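Local coordinates for protein probable M18 family aminopeptidase 1 (Thermotoga maritima, PDB 2GLF) that probably acts as a zinc-dependent aminopeptidase of the M18 family, removing amino acids from the N-termini of peptides, and here carries manganese ions, at residues A[326-331]-A[418-423]; A[341-346]-A[389-394]; A[355-360]-A[400-405]; A[383-388]-A[436-441]. All blocks are in the same frame, centred on the assembly; numbering follows the deposited sequence.

Interaction 1. Residues A[326-331]-A[418-423]; sequences DVCAAV and GPALLG. With MN (manganese (II) ion), chain E.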
loop_
_atom_site.group_PDB
_atom_site.type_symbol
_atom_site.label_atom_id
_atom_site.label_comp_id
_atom_site.label_asym_id
_atom_site.label_seq_id
_atom_site.Cartn_x
_atom_site.Cartn_y
_atom_site.Cartn_z
ATOM N N ASP A 326 -27.686 18.450 30.572
ATOM C CA ASP A 326 -27.466 17.989 29.206
ATOM C C ASP A 326 -27.562 16.463 29.175
ATOM O O ASP A 326 -27.409 15.802 30.199
ATOM C CB ASP A 326 -26.104 18.462 28.691
ATOM C CG ASP A 326 -26.060 18.578 27.174
ATOM O OD1 ASP A 326 -25.096 19.165 26.647
ATOM O OD2 ASP A 326 -26.988 18.085 26.504
ATOM N N VAL A 327 -27.819 15.911 27.997
ATOM C CA VAL A 327 -27.986 14.470 27.820
ATOM C C VAL A 327 -26.693 13.685 27.660
ATOM O O VAL A 327 -25.679 14.216 27.213
ATOM C CB VAL A 327 -28.837 14.179 26.575
ATOM C CG1 VAL A 327 -30.197 14.862 26.685
ATOM C CG2 VAL A 327 -28.099 14.669 25.338
ATOM N N CYS A 328 -26.740 12.411 28.026
ATOM C CA CYS A 328 -25.587 11.535 27.880
ATOM C C CYS A 328 -26.016 10.437 26.914
ATOM O O CYS A 328 -27.153 10.436 26.435
ATOM C CB CYS A 328 -25.172 10.933 29.224
ATOM S SG CYS A 328 -26.494 10.034 30.061
ATOM N N ALA A 329 -25.113 9.504 26.627
ATOM C CA ALA A 329 -25.407 8.428 25.692
ATOM C C ALA A 329 -25.735 7.134 26.408
ATOM O O ALA A 329 -24.971 6.676 27.245
ATOM C CB ALA A 329 -24.223 8.223 24.765
ATOM N N ALA A 330 -26.884 6.554 26.087
ATOM C CA ALA A 330 -27.298 5.293 26.690
ATOM C C ALA A 330 -26.643 4.182 25.868
ATOM O O ALA A 330 -26.165 4.444 24.762
ATOM C CB ALA A 330 -28.806 5.169 26.641
ATOM N N VAL A 331 -26.598 2.953 26.379
ATOM C CA VAL A 331 -25.964 1.903 25.590
ATOM C C VAL A 331 -26.892 1.494 24.462
ATOM O O VAL A 331 -28.079 1.245 24.673
ATOM C CB VAL A 331 -25.600 0.639 26.422
ATOM C CG1 VAL A 331 -24.699 1.014 27.588
ATOM C CG2 VAL A 331 -26.843 -0.032 26.909
ATOM N N GLY A 418 -28.496 14.658 33.530
ATOM C CA GLY A 418 -29.574 14.596 32.562
ATOM C C GLY A 418 -29.870 13.171 32.138
ATOM O O GLY A 418 -29.232 12.238 32.621
ATOM N N PRO A 419 -30.840 12.966 31.235
ATOM C CA PRO A 419 -31.190 11.620 30.771
ATOM C C PRO A 419 -30.253 11.074 29.674
ATOM O O PRO A 419 -29.480 11.825 29.066
ATOM C CB PRO A 419 -32.628 11.800 30.290
ATOM C CG PRO A 419 -32.592 13.161 29.690
ATOM C CD PRO A 419 -31.785 13.966 30.705
ATOM N N ALA A 420 -30.331 9.764 29.438
ATOM C CA ALA A 420 -29.513 9.102 28.426
ATOM C C ALA A 420 -30.297 8.965 27.126
ATOM O O ALA A 420 -31.481 8.630 27.149
ATOM C CB ALA A 420 -29.084 7.726 28.922
ATOM N N LEU A 421 -29.640 9.218 25.995
ATOM C CA LEU A 421 -30.312 9.121 24.697
ATOM C C LEU A 421 -29.675 8.117 23.745
ATOM O O LEU A 421 -28.491 7.803 23.835
ATOM C CB LEU A 421 -30.338 10.476 23.975
ATOM C CG LEU A 421 -30.981 11.717 24.575
ATOM C CD1 LEU A 421 -30.930 12.814 23.540
ATOM C CD2 LEU A 421 -32.410 11.440 24.977
ATOM N N LEU A 422 -30.491 7.642 22.813
ATOM C CA LEU A 422 -30.060 6.711 21.790
ATOM C C LEU A 422 -30.133 7.485 20.478
ATOM O O LEU A 422 -31.122 8.148 20.207
ATOM C CB LEU A 422 -30.997 5.508 21.764
ATOM C CG LEU A 422 -30.423 4.186 22.289
ATOM C CD1 LEU A 422 -29.557 4.426 23.507
ATOM C CD2 LEU A 422 -31.560 3.234 22.603
ATOM N N GLY A 423 -29.076 7.425 19.678
ATOM C CA GLY A 423 -29.071 8.142 18.417
ATOM C C GLY A 423 -28.991 9.651 18.591
ATOM O O GLY A 423 -29.679 10.408 17.895
HETATM MN MN MN E . -26.152 18.752 24.359
HETATM O O HOH W 1 -25.799 16.443 24.694
#
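Three backbone hydrogen bonds join C328 and A330 to P419 and L421. C328 N gives to P419 O (3.0 Å), L421 N to C328 O (2.8 Å) and A330 N to L421 O (3.0 Å), the alternating ladder of two parallel strands. C-H...O contacts back this up, among them A420 CA to C328 O.

Apolar contacts fall on both sides of the ladder. On the side of V327, its CG1 and CG2 each lie 3.8 Å from L421 CD1, and P419 CG flanks CG1 more loosely. With CG1 anti to the carbonyl carbon (chi1 -58°), both methyls reach the leucine branch; an alanine here would probably open a gap beside L421 CD1 and leave that side chain freer to turn. On the side of C328, SG meets A420 CB at 3.7 Å, and A330 CB touches the same methyl and L422 CD1.

Metal binding sits just before the bridged residues. D326 grips a manganese ion with both carboxylate oxygens, OD2 also accepting from V327 N at 2.8 Å, while H92, D249 and a water share the ion. A metal ligand toward the C-terminal part of a central parallel strand is consistent with the zinc exopeptidase clan.

Interaction 2. Residues A[341-346]-A[389-394]; sequences LHNAPK and VATLGK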
loop_
_atom_site.group_PDB
_atom_site.type_symbol
_atom_site.label_atom_id
_atom_site.label_comp_id
_atom_site.label_asym_id
_atom_site.label_seq_id
_atom_site.Cartn_x
_atom_site.Cartn_y
_atom_site.Cartn_z
ATOM N N LEU A 341 -19.502 -0.696 30.049
ATOM C CA LEU A 341 -20.763 -1.087 30.657
ATOM C C LEU A 341 -20.895 -0.799 32.147
ATOM O O LEU A 341 -21.985 -0.471 32.611
ATOM C CB LEU A 341 -21.052 -2.570 30.393
ATOM C CG LEU A 341 -21.501 -3.023 28.994
ATOM C CD1 LEU A 341 -22.345 -1.952 28.330
ATOM C CD2 LEU A 341 -20.292 -3.313 28.142
ATOM N N HIS A 342 -19.801 -0.897 32.898
ATOM C CA HIS A 342 -19.867 -0.649 34.335
ATOM C C HIS A 342 -19.983 0.837 34.702
ATOM O O HIS A 342 -20.161 1.180 35.868
ATOM C CB HIS A 342 -18.656 -1.276 35.040
ATOM C CG HIS A 342 -18.839 -1.438 36.520
ATOM N ND1 HIS A 342 -19.898 -2.132 37.067
ATOM C CD2 HIS A 342 -18.102 -0.994 37.566
ATOM C CE1 HIS A 342 -19.804 -2.110 38.386
ATOM N NE2 HIS A 342 -18.722 -1.425 38.715
ATOM N N ASN A 343 -19.896 1.716 33.709
ATOM C CA ASN A 343 -20.002 3.159 33.947
ATOM C C ASN A 343 -20.810 3.832 32.841
ATOM O O ASN A 343 -20.603 5.012 32.540
ATOM C CB ASN A 343 -18.609 3.797 34.023
ATOM C CG ASN A 343 -17.918 3.543 35.355
ATOM O OD1 ASN A 343 -18.125 4.271 36.323
ATOM N ND2 ASN A 343 -17.100 2.497 35.410
ATOM N N ALA A 344 -21.730 3.070 32.244
ATOM C CA ALA A 344 -22.586 3.561 31.165
ATOM C C ALA A 344 -24.052 3.557 31.581
ATOM O O ALA A 344 -24.514 2.651 32.271
ATOM C CB ALA A 344 -22.402 2.702 29.936
ATOM N N PRO A 345 -24.809 4.574 31.161
ATOM C CA PRO A 345 -26.225 4.642 31.518
ATOM C C PRO A 345 -27.103 3.729 30.674
ATOM O O PRO A 345 -26.796 3.453 29.511
ATOM C CB PRO A 345 -26.556 6.108 31.294
ATOM C CG PRO A 345 -25.715 6.437 30.103
ATOM C CD PRO A 345 -24.388 5.795 30.454
ATOM N N LYS A 346 -28.200 3.268 31.272
ATOM C CA LYS A 346 -29.164 2.406 30.593
ATOM C C LYS A 346 -30.501 3.151 30.599
ATOM O O LYS A 346 -30.812 3.865 31.563
ATOM C CB LYS A 346 -29.320 1.081 31.346
ATOM C CG LYS A 346 -28.041 0.299 31.553
ATOM C CD LYS A 346 -27.554 -0.335 30.264
ATOM C CE LYS A 346 -27.285 -1.818 30.469
ATOM N NZ LYS A 346 -28.524 -2.503 30.914
ATOM N N VAL A 389 -24.839 6.383 37.357
ATOM C CA VAL A 389 -23.626 7.081 36.926
ATOM C C VAL A 389 -23.488 6.893 35.427
ATOM O O VAL A 389 -23.892 5.866 34.894
ATOM C CB VAL A 389 -22.338 6.536 37.625
ATOM C CG1 VAL A 389 -22.712 5.690 38.826
ATOM C CG2 VAL A 389 -21.484 5.751 36.648
ATOM N N ALA A 390 -22.923 7.883 34.748
ATOM C CA ALA A 390 -22.751 7.777 33.305
ATOM C C ALA A 390 -21.428 8.358 32.832
ATOM O O ALA A 390 -20.955 9.373 33.338
ATOM C CB ALA A 390 -23.906 8.462 32.585
ATOM N N THR A 391 -20.836 7.686 31.855
ATOM C CA THR A 391 -19.574 8.100 31.274
ATOM C C THR A 391 -19.763 8.119 29.766
ATOM O O THR A 391 -20.459 7.265 29.212
ATOM C CB THR A 391 -18.462 7.113 31.627
ATOM O OG1 THR A 391 -18.286 7.077 33.049
ATOM C CG2 THR A 391 -17.167 7.533 30.981
ATOM N N LEU A 392 -19.148 9.093 29.106
ATOM C CA LEU A 392 -19.262 9.219 27.660
ATOM C C LEU A 392 -18.362 8.226 26.916
ATOM O O LEU A 392 -17.413 8.617 26.229
ATOM C CB LEU A 392 -18.918 10.649 27.243
ATOM C CG LEU A 392 -19.162 10.998 25.776
ATOM C CD1 LEU A 392 -20.654 10.915 25.461
ATOM C CD2 LEU A 392 -18.628 12.394 25.504
ATOM N N GLY A 393 -18.666 6.939 27.062
ATOM C CA GLY A 393 -17.897 5.896 26.401
ATOM C C GLY A 393 -16.569 5.537 27.046
ATOM O O GLY A 393 -16.111 6.213 27.972
ATOM N N LYS A 394 -15.960 4.459 26.547
ATOM C CA LYS A 394 -14.667 3.977 27.030
ATOM C C LYS A 394 -13.696 5.141 27.018
ATOM O O LYS A 394 -13.947 6.147 26.362
ATOM C CB LYS A 394 -14.126 2.871 26.125
ATOM C CG LYS A 394 -14.843 1.544 26.209
ATOM C CD LYS A 394 -14.162 0.526 25.311
ATOM C CE LYS A 394 -14.667 -0.887 25.567
ATOM N NZ LYS A 394 -16.130 -0.996 25.339
#
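N343 and T391 meet through similar first torsions: CG of N343 stands anti to its carbonyl carbon (chi1 -77°), and OG1 of T391 does the same (chi1 -62°), which lays the hydroxyl next to the N343 backbone. The contact joins two loops packed at the side of the mixed sheet of this M18 (zinc exopeptidase) fold, next to its edge strand 387-389. One, 341-346, lies in the connection between strands 321-329 and 351-354; the other, 389-394, runs out of the edge strand and soon folds into an inverse gamma turn centred on L392.

T391 OG1 gives a weak hydrogen bond to N343 O (3.1 Å), and the same hydroxyl lies 3.4 Å from N343 CB, so the threonine leans on both the carbonyl and the base of the asparagine side chain. V389 comes in obliquely across that side chain, its CG2 3.7 Å from N343 OD1. The amide itself is spoken for by other partners: ND2 gives to D340, and OD1 accepts from the backbone N of N103 in a third subunit. This ties the amide to its own loop at one end and to the subunit interface at the other.

Apolar packing takes over further along. C328, on strand 321-329, touches both P345 and A390, so proline and alanine settle together against the sheet. Between them the alanine methyl rests against three carbons of the proline ring: A390 CB is 3.4 Å from P345 CD, with P345 CG and CB a little farther.

Interaction 3. Residues A[355-360]-A[400-405]; sequences KYTGAR and GGTIAK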
loop_
_atom_site.group_PDB
_atom_site.type_symbol
_atom_site.label_atom_id
_atom_site.label_comp_id
_atom_site.label_asym_id
_atom_site.label_seq_id
_atom_site.Cartn_x
_atom_site.Cartn_y
_atom_site.Cartn_z
ATOM N N LYS A 355 -19.859 12.866 36.014
ATOM C CA LYS A 355 -18.816 13.590 36.730
ATOM C C LYS A 355 -17.862 14.333 35.795
ATOM O O LYS A 355 -17.330 15.384 36.157
ATOM C CB LYS A 355 -18.031 12.631 37.628
ATOM C CG LYS A 355 -17.014 13.324 38.502
ATOM C CD LYS A 355 -16.592 12.434 39.644
ATOM C CE LYS A 355 -15.490 13.076 40.467
ATOM N NZ LYS A 355 -14.254 13.275 39.662
ATOM N N TYR A 356 -17.651 13.790 34.596
ATOM C CA TYR A 356 -16.759 14.408 33.611
ATOM C C TYR A 356 -17.002 13.915 32.183
ATOM O O TYR A 356 -17.479 12.794 31.971
ATOM C CB TYR A 356 -15.291 14.171 33.995
ATOM C CG TYR A 356 -14.916 12.713 34.159
ATOM C CD1 TYR A 356 -14.879 11.853 33.062
ATOM C CD2 TYR A 356 -14.636 12.185 35.419
ATOM C CE1 TYR A 356 -14.576 10.504 33.213
ATOM C CE2 TYR A 356 -14.333 10.839 35.581
ATOM C CZ TYR A 356 -14.307 10.003 34.475
ATOM O OH TYR A 356 -14.028 8.666 34.630
ATOM N N THR A 357 -16.659 14.765 31.215
ATOM C CA THR A 357 -16.823 14.462 29.795
ATOM C C THR A 357 -15.778 15.186 28.959
ATOM O O THR A 357 -16.037 16.279 28.451
ATOM C CB THR A 357 -18.200 14.914 29.270
ATOM O OG1 THR A 357 -18.396 16.298 29.582
ATOM C CG2 THR A 357 -19.309 14.095 29.889
ATOM N N GLY A 358 -14.603 14.588 28.805
ATOM C CA GLY A 358 -13.568 15.234 28.013
ATOM C C GLY A 358 -13.122 14.387 26.840
ATOM O O GLY A 358 -13.942 13.770 26.162
ATOM N N ALA A 359 -11.817 14.364 26.593
ATOM C CA ALA A 359 -11.260 13.574 25.501
ATOM C C ALA A 359 -10.103 12.725 26.026
ATOM O O ALA A 359 -10.229 12.061 27.051
ATOM C CB ALA A 359 -10.783 14.485 24.380
ATOM N N ARG A 360 -8.972 12.764 25.337
ATOM C CA ARG A 360 -7.808 11.991 25.743
ATOM C C ARG A 360 -7.436 12.152 27.233
ATOM O O ARG A 360 -6.405 12.746 27.570
ATOM C CB ARG A 360 -6.620 12.379 24.859
ATOM C CG ARG A 360 -6.853 12.131 23.380
ATOM C CD ARG A 360 -6.723 10.662 23.052
ATOM N NE ARG A 360 -5.379 10.183 23.352
ATOM C CZ ARG A 360 -4.969 8.934 23.161
ATOM N NH1 ARG A 360 -5.803 8.029 22.667
ATOM N NH2 ARG A 360 -3.723 8.593 23.464
ATOM N N GLY A 400 -16.647 15.001 24.324
ATOM C CA GLY A 400 -17.940 15.516 24.715
ATOM C C GLY A 400 -17.864 17.000 24.992
ATOM O O GLY A 400 -18.021 17.816 24.087
ATOM N N GLY A 401 -17.612 17.351 26.248
ATOM C CA GLY A 401 -17.525 18.750 26.619
ATOM C C GLY A 401 -18.879 19.433 26.604
ATOM O O GLY A 401 -19.503 19.559 25.551
ATOM N N THR A 402 -19.342 19.862 27.775
ATOM C CA THR A 402 -20.623 20.551 27.891
ATOM C C THR A 402 -20.359 21.971 28.366
ATOM O O THR A 402 -19.206 22.366 28.540
ATOM C CB THR A 402 -21.552 19.867 28.900
ATOM O OG1 THR A 402 -20.905 19.819 30.174
ATOM C CG2 THR A 402 -21.888 18.455 28.452
ATOM N N ILE A 403 -21.426 22.734 28.591
ATOM C CA ILE A 403 -21.273 24.115 29.027
ATOM C C ILE A 403 -20.927 24.255 30.509
ATOM O O ILE A 403 -20.646 25.355 30.988
ATOM C CB ILE A 403 -22.540 24.941 28.719
ATOM C CG1 ILE A 403 -23.689 24.535 29.638
ATOM C CG2 ILE A 403 -22.936 24.734 27.273
ATOM C CD1 ILE A 403 -24.905 25.443 29.511
ATOM N N ALA A 404 -20.932 23.137 31.225
ATOM C CA ALA A 404 -20.617 23.150 32.645
ATOM C C ALA A 404 -19.325 23.911 32.919
ATOM O O ALA A 404 -19.278 24.769 33.800
ATOM C CB ALA A 404 -20.504 21.724 33.172
ATOM N N LYS A 405 -18.278 23.603 32.160
ATOM C CA LYS A 405 -16.986 24.259 32.349
ATOM C C LYS A 405 -17.068 25.792 32.490
ATOM O O LYS A 405 -16.425 26.379 33.365
ATOM C CB LYS A 405 -16.045 23.912 31.190
ATOM C CG LYS A 405 -16.467 24.505 29.857
ATOM C CD LYS A 405 -15.378 24.366 28.804
ATOM C CE LYS A 405 -15.162 22.920 28.390
ATOM N NZ LYS A 405 -14.176 22.834 27.279
#
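The flat groups that meet between T357 and G401 are peptide units. The N-H of G401 approaches the carbonyl of T357 from above its plane, 39° out of it, and makes a hydrogen bond of 2.9 Å from G401 N to T357 O, somewhat bent with 135° at the hydrogen. At the neighbouring peptide, G358 O lies 3.5 Å from G400 N. The ring of Y356 lies apart from 400-405: it meets H117 of a third subunit edge-to-face and also has K362 as a cation-pi partner.

T357 supplies the side chain of the contact. Its OG1 sits between the backbone N and the carbonyl carbon (chi1 54°) and comes within 3.6 Å of G401 N, the same nitrogen that bonds to T357 O. CG2 of T402 lies farther off, 4.3 Å from T357 OG1.

T402 precedes the turn into helix 404-408. Its OG1 accepts a weak capping bond from A404 N at 3.5 Å, while its stronger polar partner is D416, and its side chain also packs on D326 of the manganese site. A chain of neighbours thus runs from the T357 loop through G401 and T402 to a metal ligand. The link rests mainly on main-chain atoms, and its shape depends on glycines: G401 has positive phi, and G400 has little room for a CB beside T357 CB.

Interaction 4. Residues A[383-388]-A[436-441]; sequences QGVIWQ and LFETYV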
loop_
_atom_site.group_PDB
_atom_site.type_symbol
_atom_site.label_atom_id
_atom_site.label_comp_id
_atom_site.label_asym_id
_atom_site.label_seq_id
_atom_site.Cartn_x
_atom_site.Cartn_y
_atom_site.Cartn_z
ATOM N N GLN A 383 -34.192 12.254 48.779
ATOM C CA GLN A 383 -35.501 12.504 48.187
ATOM C C GLN A 383 -35.982 11.266 47.420
ATOM O O GLN A 383 -37.038 11.286 46.772
ATOM C CB GLN A 383 -35.446 13.699 47.233
ATOM C CG GLN A 383 -35.060 15.010 47.880
ATOM C CD GLN A 383 -35.847 15.290 49.144
ATOM O OE1 GLN A 383 -35.598 14.689 50.188
ATOM N NE2 GLN A 383 -36.805 16.201 49.054
ATOM N N GLY A 384 -35.196 10.193 47.491
ATOM C CA GLY A 384 -35.553 8.956 46.813
ATOM C C GLY A 384 -35.556 9.032 45.296
ATOM O O GLY A 384 -36.339 8.353 44.635
ATOM N N VAL A 385 -34.677 9.856 44.739
ATOM C CA VAL A 385 -34.591 10.003 43.292
ATOM C C VAL A 385 -33.759 8.870 42.684
ATOM O O VAL A 385 -32.662 8.565 43.153
ATOM C CB VAL A 385 -33.947 11.347 42.919
ATOM C CG1 VAL A 385 -34.116 11.611 41.439
ATOM C CG2 VAL A 385 -34.557 12.455 43.739
ATOM N N ILE A 386 -34.292 8.242 41.643
ATOM C CA ILE A 386 -33.596 7.157 40.965
ATOM C C ILE A 386 -32.529 7.749 40.039
ATOM O O ILE A 386 -32.843 8.534 39.146
ATOM C CB ILE A 386 -34.585 6.292 40.122
ATOM C CG1 ILE A 386 -35.392 5.357 41.029
ATOM C CG2 ILE A 386 -33.824 5.461 39.115
ATOM C CD1 ILE A 386 -36.265 6.061 42.025
ATOM N N TRP A 387 -31.270 7.384 40.253
ATOM C CA TRP A 387 -30.195 7.899 39.409
ATOM C C TRP A 387 -29.137 6.830 39.112
ATOM O O TRP A 387 -29.084 5.780 39.759
ATOM C CB TRP A 387 -29.541 9.121 40.069
ATOM C CG TRP A 387 -28.844 8.808 41.360
ATOM C CD1 TRP A 387 -29.428 8.512 42.564
ATOM C CD2 TRP A 387 -27.433 8.670 41.554
ATOM N NE1 TRP A 387 -28.464 8.191 43.491
ATOM C CE2 TRP A 387 -27.232 8.279 42.899
ATOM C CE3 TRP A 387 -26.316 8.835 40.722
ATOM C CZ2 TRP A 387 -25.957 8.050 43.430
ATOM C CZ3 TRP A 387 -25.048 8.607 41.251
ATOM C CH2 TRP A 387 -24.880 8.218 42.592
ATOM N N GLN A 388 -28.297 7.105 38.121
ATOM C CA GLN A 388 -27.245 6.177 37.719
ATOM C C GLN A 388 -26.027 6.974 37.264
ATOM O O GLN A 388 -26.163 8.119 36.846
ATOM C CB GLN A 388 -27.754 5.283 36.576
ATOM C CG GLN A 388 -28.221 6.048 35.344
ATOM C CD GLN A 388 -28.775 5.144 34.252
ATOM O OE1 GLN A 388 -28.257 4.051 34.013
ATOM N NE2 GLN A 388 -29.820 5.607 33.568
ATOM N N LEU A 436 -37.328 10.827 31.446
ATOM C CA LEU A 436 -37.801 12.187 31.226
ATOM C C LEU A 436 -38.378 12.718 32.542
ATOM O O LEU A 436 -37.997 13.791 33.024
ATOM C CB LEU A 436 -38.878 12.175 30.140
ATOM C CG LEU A 436 -39.436 13.456 29.510
ATOM C CD1 LEU A 436 -40.935 13.489 29.728
ATOM C CD2 LEU A 436 -38.771 14.698 30.079
ATOM N N PHE A 437 -39.284 11.937 33.125
ATOM C CA PHE A 437 -39.948 12.283 34.375
ATOM C C PHE A 437 -38.980 12.361 35.541
ATOM O O PHE A 437 -38.959 13.345 36.282
ATOM C CB PHE A 437 -41.016 11.240 34.693
ATOM C CG PHE A 437 -41.891 11.593 35.871
ATOM C CD1 PHE A 437 -42.811 12.639 35.786
ATOM C CD2 PHE A 437 -41.807 10.870 37.058
ATOM C CE1 PHE A 437 -43.632 12.960 36.861
ATOM C CE2 PHE A 437 -42.622 11.184 38.139
ATOM C CZ PHE A 437 -43.539 12.233 38.039
ATOM N N GLU A 438 -38.176 11.322 35.707
ATOM C CA GLU A 438 -37.248 11.296 36.818
ATOM C C GLU A 438 -36.255 12.449 36.792
ATOM O O GLU A 438 -35.764 12.878 37.840
ATOM C CB GLU A 438 -36.506 9.968 36.860
ATOM C CG GLU A 438 -35.846 9.712 38.205
ATOM C CD GLU A 438 -36.849 9.636 39.342
ATOM O OE1 GLU A 438 -36.422 9.523 40.508
ATOM O OE2 GLU A 438 -38.063 9.681 39.071
ATOM N N THR A 439 -35.947 12.944 35.598
ATOM C CA THR A 439 -35.021 14.063 35.477
ATOM C C THR A 439 -35.699 15.254 36.129
ATOM O O THR A 439 -35.100 15.958 36.947
ATOM C CB THR A 439 -34.719 14.378 34.008
ATOM O OG1 THR A 439 -33.922 13.323 33.458
ATOM C CG2 THR A 439 -33.971 15.702 33.886
ATOM N N TYR A 440 -36.962 15.453 35.764
ATOM C CA TYR A 440 -37.791 16.525 36.315
ATOM C C TYR A 440 -37.817 16.449 37.842
ATOM O O TYR A 440 -37.806 17.464 38.526
ATOM C CB TYR A 440 -39.219 16.388 35.782
ATOM C CG TYR A 440 -40.260 17.054 36.646
ATOM C CD1 TYR A 440 -40.349 18.445 36.723
ATOM C CD2 TYR A 440 -41.148 16.291 37.398
ATOM C CE1 TYR A 440 -41.301 19.059 37.530
ATOM C CE2 TYR A 440 -42.102 16.892 38.206
ATOM C CZ TYR A 440 -42.174 18.274 38.271
ATOM O OH TYR A 440 -43.109 18.863 39.090
ATOM N N VAL A 441 -37.877 15.232 38.365
ATOM C CA VAL A 441 -37.894 15.030 39.801
ATOM C C VAL A 441 -36.544 15.424 40.386
ATOM O O VAL A 441 -36.479 16.165 41.367
ATOM C CB VAL A 441 -38.182 13.566 40.149
ATOM C CG1 VAL A 441 -38.153 13.377 41.655
ATOM C CG2 VAL A 441 -39.531 13.159 39.585
#
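I386 and E438 make the tight half of this contact. The backbone N of I386 gives a hydrogen bond to E438 OE1, 2.7 Å long and 158° at the hydrogen, meeting the oxygen on its anti side and 25° out of the carboxylate plane. E438 gets there by a first torsion that sends CG away from the backbone N (chi1 -163°) and a bend at chi2, which turns the carboxylate in toward the chain at 385-386. V385 CG1 lies beside the same oxygen, and I386 CB stands 3.7 Å from E438 OE1, the isoleucine crossing the glutamate at about a right angle. A buried oxygen is therefore held by one N-H and walled by aliphatic carbons. With an alanine in place of E438, the N-H of I386 would probably lose its acceptor, and a gap would open beside V385 CG1.

The packing slackens one helical turn on. There V385 CG2 and V441 CG1 only approach to 4.3 Å, and beyond them the chain reaches exposed G384, whose positive phi closes helix 370-382 in a Schellman motif. R11 NE makes only a long, weak ion pair with E438 OE2, while its NH1 bonds to G384 O.

Helix 370-382 links the parallel neighbours 351-354 and 387-389 in a beta-alpha-beta crossover, and V385 lies between it and the C-terminal helix 433-449, touching L380 of the first and A442 of the second, as in layered alpha/beta folds.

Interactions 1, 2 and 4 are buried, while interaction 3 lies nearer the surface. Interactions 1 and 4 both reach the large mixed sheet, the first at its central parallel strands, the second at its edge, where helix 433-449 comes in; P419 and T439 touch between them. Interaction 2 joins loops beyond these strand ends and meets interaction 1 through P345, whose O probably accepts from V331 N, and interaction 4 through K346 O and Q388 NE2. Chemistry follows place: a regular backbone ladder in the centre, a carboxylate-to-backbone bond at the edge, and sparser bonds in the loops. Interactions 1 and 3 converge by the metal, where D326 and T402 pack together.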